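Local coordinates for large exoprotein involved in heme utilization or adhesion (Yersinia kristensenii ATCC 33638, PDB 5E3E) that probably acts as the toxic C-terminal ribonuclease domain of a contact-dependent inhibition effector, an RNase A superfamily member held here by its immunity protein CdiI, at residues 15-20 and 76-81; 49-54 and 62-67; 92-97 and 107-112. One frame throughout, in Å; residues are numbered along the deposited sequence. Where two conformers were deposited one is given.

Interaction 1. Residues 15-20 and 76-81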
loop_
_atom_site.group_PDB
_atom_site.type_symbol
_atom_site.label_atom_id
_atom_site.label_comp_id
_atom_site.label_asym_id
_atom_site.label_seq_id
_atom_site.Cartn_x
_atom_site.Cartn_y
_atom_site.Cartn_z
ATOM N N GLU B 15 -12.138 4.064 -16.022
ATOM C CA GLU B 15 -10.709 4.281 -15.701
ATOM C C GLU B 15 -10.230 3.270 -14.696
ATOM O O GLU B 15 -9.195 2.632 -14.911
ATOM C CB GLU B 15 -10.467 5.705 -15.209
ATOM C CG GLU B 15 -10.632 6.721 -16.334
ATOM C CD GLU B 15 -10.693 8.213 -15.928
ATOM O OE1 GLU B 15 -11.307 8.606 -14.884
ATOM O OE2 GLU B 15 -10.126 9.018 -16.751
ATOM N N LEU B 16 -10.994 3.070 -13.624
ATOM C CA LEU B 16 -10.584 2.114 -12.581
ATOM C C LEU B 16 -10.569 0.686 -13.107
ATOM O O LEU B 16 -9.615 -0.064 -12.857
ATOM C CB LEU B 16 -11.479 2.233 -11.347
ATOM C CG LEU B 16 -11.484 3.625 -10.708
ATOM C CD1 LEU B 16 -12.392 3.517 -9.519
ATOM C CD2 LEU B 16 -10.096 4.063 -10.276
ATOM N N LEU B 17 -11.566 0.338 -13.919
ATOM C CA LEU B 17 -11.657 -0.991 -14.485
ATOM C C LEU B 17 -10.530 -1.272 -15.445
ATOM O O LEU B 17 -10.049 -2.398 -15.538
ATOM C CB LEU B 17 -13.044 -1.258 -15.111
ATOM C CG LEU B 17 -14.172 -1.496 -14.096
ATOM C CD1 LEU B 17 -15.551 -1.413 -14.756
ATOM C CD2 LEU B 17 -14.014 -2.825 -13.400
ATOM N N ASN B 18 -10.079 -0.256 -16.166
ATOM C CA ASN B 18 -8.929 -0.434 -17.010
ATOM C C ASN B 18 -7.648 -0.769 -16.212
ATOM O O ASN B 18 -6.855 -1.591 -16.627
ATOM C CB ASN B 18 -8.740 0.830 -17.848
ATOM C CG ASN B 18 -7.662 0.664 -18.899
ATOM O OD1 ASN B 18 -6.580 1.221 -18.777
ATOM N ND2 ASN B 18 -7.903 -0.210 -19.843
ATOM N N ARG B 19 -7.460 -0.142 -15.065
ATOM C CA ARG B 19 -6.277 -0.427 -14.237
ATOM C C ARG B 19 -6.239 -1.870 -13.749
ATOM O O ARG B 19 -5.156 -2.469 -13.643
ATOM C CB ARG B 19 -6.239 0.498 -13.044
ATOM C CG ARG B 19 -6.075 1.958 -13.394
ATOM C CD ARG B 19 -6.186 2.785 -12.138
ATOM N NE ARG B 19 -6.110 4.198 -12.465
ATOM C CZ ARG B 19 -6.222 5.201 -11.598
ATOM N NH1 ARG B 19 -6.383 4.993 -10.304
ATOM N NH2 ARG B 19 -6.156 6.438 -12.045
ATOM N N VAL B 20 -7.398 -2.456 -13.456
ATOM C CA VAL B 20 -7.428 -3.829 -12.958
ATOM C C VAL B 20 -7.515 -4.888 -14.053
ATOM O O VAL B 20 -7.646 -6.068 -13.744
ATOM C CB VAL B 20 -8.529 -4.084 -11.926
ATOM C CG1 VAL B 20 -8.287 -3.236 -10.704
ATOM C CG2 VAL B 20 -9.921 -3.868 -12.499
ATOM N N ILE B 76 -15.183 4.621 -4.268
ATOM C CA ILE B 76 -15.476 3.386 -4.967
ATOM C C ILE B 76 -14.196 2.589 -5.186
ATOM O O ILE B 76 -13.093 3.143 -5.216
ATOM C CB ILE B 76 -16.189 3.596 -6.320
ATOM C CG1 ILE B 76 -15.355 4.483 -7.259
ATOM C CG2 ILE B 76 -17.594 4.166 -6.072
ATOM C CD1 ILE B 76 -15.864 4.586 -8.678
ATOM N N SER B 77 -14.405 1.293 -5.369
ATOM C CA SER B 77 -13.331 0.350 -5.625
ATOM C C SER B 77 -13.780 -0.716 -6.593
ATOM O O SER B 77 -14.920 -1.142 -6.567
ATOM C CB SER B 77 -12.867 -0.287 -4.324
ATOM O OG SER B 77 -11.779 -1.193 -4.538
ATOM N N VAL B 78 -12.852 -1.143 -7.438
ATOM C CA VAL B 78 -13.029 -2.291 -8.282
ATOM C C VAL B 78 -11.847 -3.247 -8.078
ATOM O O VAL B 78 -10.742 -2.839 -7.719
ATOM C CB VAL B 78 -13.176 -1.923 -9.771
ATOM C CG1 VAL B 78 -14.414 -1.043 -9.970
ATOM C CG2 VAL B 78 -11.923 -1.256 -10.313
ATOM N N SER B 79 -12.125 -4.514 -8.350
ATOM C CA SER B 79 -11.147 -5.602 -8.187
ATOM C C SER B 79 -11.000 -6.455 -9.451
ATOM O O SER B 79 -11.955 -6.655 -10.187
ATOM C CB SER B 79 -11.591 -6.507 -7.013
ATOM O OG SER B 79 -11.347 -5.822 -5.791
ATOM N N ARG B 80 -9.798 -6.968 -9.675
ATOM C CA ARG B 80 -9.523 -7.842 -10.807
ATOM C C ARG B 80 -10.487 -9.015 -10.861
ATOM O O ARG B 80 -10.858 -9.576 -9.837
ATOM C CB ARG B 80 -8.067 -8.357 -10.733
ATOM C CG ARG B 80 -7.586 -9.013 -12.004
ATOM C CD ARG B 80 -6.077 -9.244 -11.960
ATOM N NE ARG B 80 -5.407 -7.954 -11.995
ATOM C CZ ARG B 80 -4.964 -7.366 -13.106
ATOM N NH1 ARG B 80 -4.396 -6.172 -13.026
ATOM N NH2 ARG B 80 -5.078 -7.968 -14.291
ATOM N N GLY B 81 -10.930 -9.357 -12.057
ATOM C CA GLY B 81 -11.792 -10.518 -12.231
ATOM C C GLY B 81 -13.276 -10.227 -12.227
ATOM O O GLY B 81 -14.074 -11.113 -12.534
HETATM O O HOH W 1 -10.130 -7.699 -14.361
#

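Interaction 2. Residues 49-54 and 62-67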
loop_
_atom_site.group_PDB
_atom_site.type_symbol
_atom_site.label_atom_id
_atom_site.label_comp_id
_atom_site.label_asym_id
_atom_site.label_seq_id
_atom_site.Cartn_x
_atom_site.Cartn_y
_atom_site.Cartn_z
ATOM N N GLN B 49 -2.294 12.012 14.692
ATOM C CA GLN B 49 -1.272 13.035 14.875
ATOM C C GLN B 49 -0.180 12.564 15.819
ATOM O O GLN B 49 0.986 12.929 15.641
ATOM C CB GLN B 49 -1.887 14.345 15.380
ATOM C CG GLN B 49 -0.937 15.532 15.302
ATOM C CD GLN B 49 -0.479 15.809 13.885
ATOM O OE1 GLN B 49 -1.295 15.971 12.981
ATOM N NE2 GLN B 49 0.834 15.837 13.679
ATOM N N ALA B 50 -0.550 11.738 16.798
ATOM C CA ALA B 50 0.426 11.145 17.725
ATOM C C ALA B 50 1.417 10.226 17.014
ATOM O O ALA B 50 2.627 10.294 17.250
ATOM C CB ALA B 50 -0.300 10.380 18.834
ATOM N N LYS B 51 0.882 9.356 16.164
ATOM C CA LYS B 51 1.660 8.480 15.289
ATOM C C LYS B 51 2.581 9.267 14.303
ATOM O O LYS B 51 3.735 8.885 14.068
ATOM C CB LYS B 51 0.667 7.609 14.527
ATOM C CG LYS B 51 1.205 6.423 13.789
ATOM C CD LYS B 51 0.058 5.691 13.122
ATOM C CE LYS B 51 0.571 4.646 12.157
ATOM N NZ LYS B 51 -0.577 3.946 11.510
ATOM N N ILE B 52 2.079 10.359 13.734
ATOM C CA ILE B 52 2.884 11.193 12.843
ATOM C C ILE B 52 4.033 11.857 13.632
ATOM O O ILE B 52 5.180 11.938 13.154
ATOM C CB ILE B 52 2.035 12.291 12.174
ATOM C CG1 ILE B 52 1.030 11.666 11.194
ATOM C CG2 ILE B 52 2.913 13.293 11.439
ATOM C CD1 ILE B 52 -0.091 12.607 10.796
ATOM N N ASP B 53 3.701 12.343 14.822
ATOM C CA ASP B 53 4.681 13.051 15.669
ATOM C C ASP B 53 5.812 12.125 16.075
ATOM O O ASP B 53 6.965 12.517 16.000
ATOM C CB ASP B 53 4.007 13.676 16.909
ATOM C CG ASP B 53 3.203 14.943 16.582
ATOM O OD1 ASP B 53 3.340 15.511 15.462
ATOM O OD2 ASP B 53 2.429 15.385 17.470
ATOM N N SER B 54 5.492 10.899 16.474
ATOM C CA SER B 54 6.527 9.893 16.788
ATOM C C SER B 54 7.351 9.539 15.570
ATOM O O SER B 54 8.559 9.364 15.676
ATOM C CB SER B 54 5.905 8.600 17.322
ATOM O OG SER B 54 5.109 8.872 18.462
ATOM N N GLY B 62 11.100 5.560 5.457
ATOM C CA GLY B 62 10.889 6.431 4.307
ATOM C C GLY B 62 9.481 6.988 4.219
ATOM O O GLY B 62 9.280 8.116 3.720
ATOM N N TYR B 63 8.513 6.197 4.668
ATOM C CA TYR B 63 7.081 6.541 4.555
ATOM C C TYR B 63 6.360 6.198 5.838
ATOM O O TYR B 63 6.879 5.440 6.659
ATOM C CB TYR B 63 6.435 5.774 3.376
ATOM C CG TYR B 63 7.160 6.039 2.082
ATOM C CD1 TYR B 63 8.274 5.279 1.711
ATOM C CD2 TYR B 63 6.824 7.135 1.294
ATOM C CE1 TYR B 63 8.986 5.551 0.548
ATOM C CE2 TYR B 63 7.521 7.423 0.129
ATOM C CZ TYR B 63 8.597 6.641 -0.252
ATOM O OH TYR B 63 9.345 6.910 -1.400
ATOM N N LEU B 64 5.140 6.690 5.959
ATOM C CA LEU B 64 4.227 6.322 7.042
ATOM C C LEU B 64 2.807 6.145 6.484
ATOM O O LEU B 64 2.296 6.989 5.755
ATOM C CB LEU B 64 4.214 7.380 8.141
ATOM C CG LEU B 64 3.285 7.108 9.352
ATOM C CD1 LEU B 64 3.827 6.013 10.262
ATOM C CD2 LEU B 64 3.068 8.383 10.128
ATOM N N GLU B 65 2.202 5.031 6.857
ATOM C CA GLU B 65 0.801 4.709 6.551
ATOM C C GLU B 65 -0.101 5.261 7.637
ATOM O O GLU B 65 0.133 5.006 8.823
ATOM C CB GLU B 65 0.654 3.177 6.541
ATOM C CG GLU B 65 -0.773 2.654 6.441
ATOM C CD GLU B 65 -0.870 1.145 6.594
ATOM O OE1 GLU B 65 0.182 0.432 6.510
ATOM O OE2 GLU B 65 -2.039 0.668 6.758
ATOM N N ILE B 66 -1.155 5.987 7.258
ATOM C CA ILE B 66 -2.139 6.393 8.215
ATOM C C ILE B 66 -3.485 6.009 7.655
ATOM O O ILE B 66 -3.785 6.287 6.501
ATOM C CB ILE B 66 -2.088 7.886 8.578
ATOM C CG1 ILE B 66 -2.302 8.761 7.372
ATOM C CG2 ILE B 66 -0.730 8.223 9.221
ATOM C CD1 ILE B 66 -2.690 10.189 7.698
ATOM N N ASP B 67 -4.265 5.346 8.480
ATOM C CA ASP B 67 -5.539 4.792 8.049
ATOM C C ASP B 67 -6.684 5.582 8.630
ATOM O O ASP B 67 -6.540 6.291 9.642
ATOM C CB ASP B 67 -5.596 3.301 8.394
ATOM C CG ASP B 67 -4.545 2.489 7.616
ATOM O OD1 ASP B 67 -4.554 2.544 6.367
ATOM O OD2 ASP B 67 -3.696 1.826 8.237
HETATM O O HOH W 2 -3.544 4.570 11.088
#

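Interaction 3. Residues 92-97 and 107-112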
loop_
_atom_site.group_PDB
_atom_site.type_symbol
_atom_site.label_atom_id
_atom_site.label_comp_id
_atom_site.label_asym_id
_atom_site.label_seq_id
_atom_site.Cartn_x
_atom_site.Cartn_y
_atom_site.Cartn_z
ATOM N N ARG B 92 -6.695 5.082 3.122
ATOM C CA ARG B 92 -5.304 4.986 3.546
ATOM C C ARG B 92 -4.635 6.156 2.902
ATOM O O ARG B 92 -4.822 6.421 1.719
ATOM C CB ARG B 92 -4.674 3.679 3.081
ATOM C CG ARG B 92 -3.194 3.508 3.440
ATOM C CD ARG B 92 -2.631 2.148 3.012
ATOM N NE ARG B 92 -3.384 1.115 3.733
ATOM C CZ ARG B 92 -3.889 0.010 3.198
ATOM N NH1 ARG B 92 -3.689 -0.308 1.927
ATOM N NH2 ARG B 92 -4.576 -0.813 3.974
ATOM N N ILE B 93 -3.819 6.840 3.694
ATOM C CA ILE B 93 -2.977 7.913 3.207
ATOM C C ILE B 93 -1.534 7.515 3.420
ATOM O O ILE B 93 -1.215 6.933 4.445
ATOM C CB ILE B 93 -3.236 9.231 4.013
ATOM C CG1 ILE B 93 -4.745 9.578 4.096
ATOM C CG2 ILE B 93 -2.414 10.370 3.453
ATOM C CD1 ILE B 93 -5.486 9.662 2.839
ATOM N N ILE B 94 -0.656 7.817 2.474
ATOM C CA ILE B 94 0.767 7.545 2.659
ATOM C C ILE B 94 1.482 8.872 2.675
ATOM O O ILE B 94 1.333 9.656 1.720
ATOM C CB ILE B 94 1.364 6.680 1.520
ATOM C CG1 ILE B 94 0.647 5.327 1.374
ATOM C CG2 ILE B 94 2.874 6.454 1.722
ATOM C CD1 ILE B 94 0.541 4.550 2.641
ATOM N N ILE B 95 2.271 9.112 3.718
ATOM C CA ILE B 95 3.077 10.326 3.819
ATOM C C ILE B 95 4.557 10.001 3.837
ATOM O O ILE B 95 4.958 8.865 4.064
ATOM C CB ILE B 95 2.689 11.183 5.035
ATOM C CG1 ILE B 95 3.062 10.508 6.365
ATOM C CG2 ILE B 95 1.221 11.505 4.983
ATOM C CD1 ILE B 95 2.934 11.427 7.566
ATOM N N ALA B 96 5.356 11.002 3.535
ATOM C CA ALA B 96 6.794 10.839 3.610
ATOM C C ALA B 96 7.412 12.010 4.322
ATOM O O ALA B 96 6.959 13.142 4.184
ATOM C CB ALA B 96 7.382 10.713 2.231
ATOM N N ARG B 97 8.473 11.742 5.078
ATOM C CA ARG B 97 9.150 12.785 5.821
ATOM C C ARG B 97 9.753 13.758 4.803
ATOM O O ARG B 97 10.429 13.329 3.868
ATOM C CB ARG B 97 10.235 12.163 6.705
ATOM C CG ARG B 97 10.756 13.074 7.809
ATOM C CD ARG B 97 11.845 12.398 8.627
ATOM N NE ARG B 97 11.401 11.132 9.211
ATOM C CZ ARG B 97 11.600 9.936 8.654
ATOM N NH1 ARG B 97 11.155 8.850 9.255
ATOM N NH2 ARG B 97 12.264 9.827 7.519
ATOM N N ILE B 107 2.230 14.527 1.562
ATOM C CA ILE B 107 1.325 13.458 1.217
ATOM C C ILE B 107 1.739 12.863 -0.137
ATOM O O ILE B 107 1.746 13.531 -1.198
ATOM C CB ILE B 107 -0.124 13.965 1.149
ATOM C CG1 ILE B 107 -0.561 14.442 2.537
ATOM C CG2 ILE B 107 -1.047 12.864 0.662
ATOM C CD1 ILE B 107 -1.772 15.336 2.471
ATOM N N ILE B 108 2.099 11.592 -0.102
ATOM C CA ILE B 108 2.553 10.916 -1.310
ATOM C C ILE B 108 1.354 10.497 -2.132
ATOM O O ILE B 108 1.295 10.757 -3.321
ATOM C CB ILE B 108 3.395 9.681 -0.959
ATOM C CG1 ILE B 108 4.673 10.151 -0.229
ATOM C CG2 ILE B 108 3.766 8.893 -2.195
ATOM C CD1 ILE B 108 5.622 11.018 -1.052
ATOM N N THR B 109 0.418 9.821 -1.480
ATOM C CA THR B 109 -0.839 9.438 -2.147
ATOM C C THR B 109 -1.863 9.044 -1.101
ATOM O O THR B 109 -1.591 9.071 0.098
ATOM C CB THR B 109 -0.611 8.281 -3.157
ATOM O OG1 THR B 109 -1.760 8.107 -4.010
ATOM C CG2 THR B 109 -0.251 7.017 -2.477
ATOM N N GLY B 110 -3.056 8.729 -1.574
ATOM C CA GLY B 110 -4.088 8.222 -0.680
ATOM C C GLY B 110 -5.286 7.778 -1.499
ATOM O O GLY B 110 -5.477 8.232 -2.610
ATOM N N TYR B 111 -6.098 6.889 -0.920
ATOM C CA TYR B 111 -7.241 6.340 -1.628
ATOM C C TYR B 111 -8.122 5.520 -0.712
ATOM O O TYR B 111 -7.689 5.089 0.366
ATOM C CB TYR B 111 -6.803 5.458 -2.794
ATOM C CG TYR B 111 -5.583 4.562 -2.547
ATOM C CD1 TYR B 111 -5.660 3.415 -1.750
ATOM C CD2 TYR B 111 -4.372 4.884 -3.128
ATOM C CE1 TYR B 111 -4.523 2.614 -1.547
ATOM C CE2 TYR B 111 -3.254 4.096 -2.965
ATOM C CZ TYR B 111 -3.344 2.967 -2.176
ATOM O OH TYR B 111 -2.209 2.229 -2.065
ATOM N N PRO B 112 -9.352 5.247 -1.157
ATOM C CA PRO B 112 -10.222 4.411 -0.319
ATOM C C PRO B 112 -9.709 2.977 -0.238
ATOM O O PRO B 112 -9.045 2.509 -1.182
ATOM C CB PRO B 112 -11.556 4.444 -1.042
ATOM C CG PRO B 112 -11.526 5.675 -1.898
ATOM C CD PRO B 112 -10.082 5.883 -2.262
HETATM O O HOH W 3 -1.617 0.662 0.100
#

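Interaction 1. Residues 15-20 and 76-81
V78 points its side chain at the helix and touches it with both methyls, and each finds a different partner. CG2 lies 3.7 Å from L16 CB and comes equally near the L16 backbone, while the CB-CG1 side of the valine receives the CD2 branch of L17, with L17 CD2 3.8 Å from V78 CB. L17 and V78 cross at about a right angle; the leucine's first bond runs past the strand, but its end turns nearer. L16 extends to the earlier residue I76: its CD1 comes within 3.7 Å of I76 CD1, the two chains crossing at a slant. That meeting depends on the isoleucine's first torsion (chi1 58°), which sets CG1 between its own backbone N and carbonyl carbon and brings CD1 toward the helix.

V20 sits obliquely against V78, CG2 to CG2 at 4.0 Å, and rests its CB near the backbone of R80. V20 O sits over the centre of one face of the R80 guanidinium, 3.0 Å from its plane. None of the N-H groups points at this oxygen, so the contact is one of a partly negative atom over a cationic plane. The bend at chi3 (-68°) folds the group back to this place, and bonds from NH1 to the carbonyls of G23 and V25 and from NH2 to that of S21 fix its rotation. Water 1 gives V20 O a hydrogen bond at 3.0 Å and takes one from G81 N, linking the two backbones.

Here an amphipathic helix lays its apolar side on alternate residues of a strand, the helix-on-sheet packing of an alpha-plus-beta fold, consistent with membership of the RNase A superfamily.

Interaction 2. Residues 49-54 and 62-67
K51 and I52 of helix 49-58 pack on L64 and I66 of strand 63-68, an alpha-beta hairpin unit in which the chain leaves the helix, turns and runs back along it; the short axes are nearly antiparallel, at 174°. The strand belongs to the antiparallel sheet of this RNase A-like domain, and its partner there is strand 86-97.

The apolar part of the contact is centred on L64. Its CD2 branch approaches the helix backbone at I52 CA (3.9 Å) and the side of the isoleucine at CG1 (4.0 Å), the two side chains crossing at about a right angle. With CG opposite its own backbone N (chi1 -180°), the leucine extends toward the helix, and its second torsion (chi2 73°) divides the methyls: CD2 goes to I52, whereas CD1 lies 4.0 Å from K51 CE. I66 adds a looser touch, CG2 to I52 CG1 at 4.3 Å, and is also covered by A44 and I45 of helix 34-47.

Among the charged groups, K51 NZ stands 5.0 Å from D67 OD2 and makes no salt bridge with it, though the lysine's charge may lend a weak long-range attraction. The carboxylates themselves have firmer partners: D67 bridges to R92, and E65 to R15 of the CdiI immunity protein.

Hydrogen bonding across the contact is left to the lysine. Its aliphatic chain, extended beyond CG, passes L64 at a slant to bring the ammonium group to the strand backbone. K51 NZ donates to E65 O at 3.0 Å, approaching from 22° out of the carbonyl plane. The same nitrogen gives a second bond to water 2, which also accepts from D67 N at 2.8 Å.

Interaction 3. Residues 92-97 and 107-112
A first torsion of 39° in Y111 swings its ring toward R92, whose chain runs straight to CG and CD before bending at chi3 (-62°). The tyrosine OH and R92 NH1 thereby come close enough to share water 3, which lies 2.7 Å from Y111 OH and accepts from NH1. Both polar ends have partners beyond this pair: R92 NH1 also makes a salt bridge to D74 of the CdiI immunity protein, and Y111 OH accepts a hydrogen bond from the backbone N of Q20 of that protein.

The backbones form the hairpin of strands 86-97 and 105-113, interrupted by a classic beta bulge: I108 and T109 both face I94. I94 O therefore receives two N-H groups, I108 N in the carbonyl plane at 2.8 Å and T109 N more weakly at 3.3 Å. I94 N returns an almost straight bond to T109 O (177°).

Beside the bulge, A96 CB touches I108 CG1 at 3.7 Å. On the other face the side chains of I93 and I107 cross at a slant, CG2 to CG2 at 4.0 Å. Next to them G110 pairs with I93, and its bare CA lets I93 CD1 approach to 4.1 Å; the same CA makes a C-H...O contact with R92 O at 3.1 Å.

Overall arrangement
Interactions 2 and 3 are buried and adjoining, their centres about 10 Å apart: strands 63-68 and 86-97 pair directly, with I66 O probably bonded to I93 N and L64 N to I95 O. Interaction 1 is only partly buried and lies on the opposite side of the chain's centre from interaction 2, yet strand 75-79 joins the same sheet beside strand 86-97. The chemistry follows position. In interaction 3, within the sheet, backbone bonds dominate; where helices cover strands, in interactions 1 and 2, aliphatic branches do most of the work, supplemented by an arginine or lysine at a carbonyl. The immunity protein reaches all three, most extensively interactions 2 and 3.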